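Local coordinates for protein acetyltransferase, GNAT family (Streptococcus pneumoniae, PDB 2ATR) that probably transfers an acetyl group from acetyl-coenzyme A to an as yet unidentified substrate, as other members of the GNAT family do, at residues A[69-74]-A[86-90]. Residues are numbered along the deposited sequence; the frame is centred on the assembly and turned at random.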
loop_
_atom_site.group_PDB
_atom_site.type_symbol
_atom_site.label_atom_id
_atom_site.label_comp_id
_atom_site.label_asym_id
_atom_site.label_seq_id
_atom_site.Cartn_x
_atom_site.Cartn_y
_atom_site.Cartn_z
ATOM N N VAL A 69 -0.546 -5.851 0.732
ATOM C CA VAL A 69 -0.299 -4.399 0.708
ATOM C C VAL A 69 -0.668 -4.003 -0.716
ATOM O O VAL A 69 0.095 -4.242 -1.666
ATOM C CB VAL A 69 1.196 -3.966 1.022
ATOM C CG1 VAL A 69 1.332 -2.406 0.841
ATOM C CG2 VAL A 69 1.610 -4.316 2.459
ATOM N N GLN A 70 -1.887 -3.505 -0.886
ATOM C CA GLN A 70 -2.420 -3.270 -2.232
ATOM C C GLN A 70 -1.946 -1.931 -2.835
ATOM O O GLN A 70 -1.409 -1.905 -3.958
ATOM C CB GLN A 70 -3.931 -3.397 -2.196
ATOM C CG GLN A 70 -4.666 -3.061 -3.510
ATOM C CD GLN A 70 -4.159 -3.887 -4.704
ATOM O OE1 GLN A 70 -3.675 -4.998 -4.541
ATOM N NE2 GLN A 70 -4.227 -3.313 -5.889
ATOM N N ASP A 71 -2.093 -0.829 -2.104
ATOM C CA ASP A 71 -1.582 0.492 -2.574
ATOM C C ASP A 71 -0.657 1.029 -1.521
ATOM O O ASP A 71 -0.973 0.967 -0.309
ATOM C CB ASP A 71 -2.701 1.551 -2.814
ATOM C CG ASP A 71 -3.746 1.121 -3.828
ATOM O OD1 ASP A 71 -3.414 0.461 -4.847
ATOM O OD2 ASP A 71 -4.925 1.479 -3.621
ATOM N N LEU A 72 0.504 1.496 -1.941
ATOM C CA LEU A 72 1.361 2.318 -1.108
ATOM C C LEU A 72 1.843 3.514 -1.941
ATOM O O LEU A 72 2.624 3.349 -2.904
ATOM C CB LEU A 72 2.564 1.546 -0.581
ATOM C CG LEU A 72 3.539 2.292 0.342
ATOM C CD1 LEU A 72 2.802 2.831 1.592
ATOM C CD2 LEU A 72 4.719 1.406 0.773
ATOM N N ILE A 73 1.379 4.700 -1.583
ATOM C CA ILE A 73 1.650 5.886 -2.405
ATOM C C ILE A 73 2.137 6.982 -1.501
ATOM O O ILE A 73 1.514 7.242 -0.472
ATOM C CB ILE A 73 0.385 6.401 -3.153
ATOM C CG1 ILE A 73 -0.152 5.333 -4.096
ATOM C CG2 ILE A 73 0.706 7.680 -3.944
ATOM C CD1 ILE A 73 -1.498 5.629 -4.651
ATOM N N VAL A 74 3.278 7.572 -1.846
ATOM C CA VAL A 74 3.672 8.878 -1.334
ATOM C C VAL A 74 3.864 9.815 -2.566
ATOM O O VAL A 74 4.374 9.388 -3.631
ATOM C CB VAL A 74 4.949 8.827 -0.501
ATOM C CG1 VAL A 74 5.273 10.230 0.076
ATOM C CG2 VAL A 74 4.818 7.848 0.646
ATOM N N SER A 86 6.436 4.765 7.916
ATOM C CA SER A 86 5.401 5.092 8.850
ATOM C C SER A 86 4.095 4.474 8.452
ATOM O O SER A 86 3.463 3.850 9.277
ATOM C CB SER A 86 5.272 6.630 8.945
ATOM O OG SER A 86 6.512 7.130 9.388
ATOM N N LEU A 87 3.700 4.664 7.184
ATOM C CA LEU A 87 2.441 4.096 6.644
ATOM C C LEU A 87 2.387 2.535 6.818
ATOM O O LEU A 87 1.406 1.981 7.336
ATOM C CB LEU A 87 2.273 4.485 5.183
ATOM C CG LEU A 87 1.843 5.956 4.914
ATOM C CD1 LEU A 87 1.886 6.196 3.381
ATOM C CD2 LEU A 87 0.432 6.196 5.463
HETATM N N MSE A 88 3.481 1.902 6.425
HETATM C CA MSE A 88 3.687 0.453 6.538
HETATM C C MSE A 88 3.609 -0.028 8.006
HETATM O O MSE A 88 2.885 -0.972 8.341
HETATM C CB MSE A 88 5.043 0.085 5.867
HETATM C CG MSE A 88 4.991 0.000 4.287
HETATM SE SE MSE A 88 4.125 -1.451 3.591
HETATM C CE MSE A 88 5.416 -2.692 3.943
ATOM N N LYS A 89 4.346 0.630 8.889
ATOM C CA LYS A 89 4.364 0.225 10.318
ATOM C C LYS A 89 3.020 0.371 11.000
ATOM O O LYS A 89 2.582 -0.572 11.687
ATOM C CB LYS A 89 5.503 0.917 11.086
ATOM C CG LYS A 89 6.898 0.503 10.590
ATOM C CD LYS A 89 8.026 1.387 11.201
ATOM C CE LYS A 89 9.368 1.068 10.622
ATOM N NZ LYS A 89 9.691 -0.410 10.635
ATOM N N GLU A 90 2.310 1.476 10.759
ATOM C CA GLU A 90 0.929 1.615 11.306
ATOM C C GLU A 90 -0.116 0.662 10.731
ATOM O O GLU A 90 -0.918 0.074 11.488
ATOM C CB GLU A 90 0.383 3.035 11.204
ATOM C CG GLU A 90 1.233 4.091 11.931
ATOM C CD GLU A 90 1.404 3.796 13.430
ATOM O OE1 GLU A 90 0.439 3.315 14.067
ATOM O OE2 GLU A 90 2.518 4.028 13.964
#
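Selenium from the selenomethionine at position 88, introduced in place of the methionine sulfur, rests against both methyls of V69, with M88 SE 4.0 Å from V69 CG1 and equally far from V69 CG2. The M88 side chain leaves the helix flank without aiming at the strand; the bend at chi2 (-73°) swings the selenium round toward V69, and the two side chains cross at roughly a right angle. V69 and L72 can both face the helix although three positions apart because a classic beta bulge intervenes, Q70 and D71 together facing R58 of strand 52-61.

L72 straddles L87 and M88, one methyl to each. Its CD2 reaches the stem of M88, 3.8 Å from M88 CG, while its CD1 approaches L87, 3.9 Å from L87 CD1 and 4.0 Å from L87 CB. With CG anti to the backbone N (chi1 -179°), the isobutyl group of L72 extends toward the helix and its fork divides between these neighbours. L87 CD1 continues past L72 to the backbone, 4.0 Å from I73 O, and makes a looser contact with V74 CG2. No hydrogen bond joins 69-74 to 86-90, and the segments meet through apolar surfaces.

F114 and Y115 of helix 109-117 touch both L72 and M88, while L87 packs on I4 of strand 2-7, so the interface belongs to a larger hydrophobic core. The axes of the two segments approach to 10.0 Å and run roughly antiparallel, at 145°. This is the first half of a beta-alpha-beta unit, strand 66-74, helix 83-92 and the parallel strand 100-102, characteristic of the central acetyltransferase core of the GNAT fold.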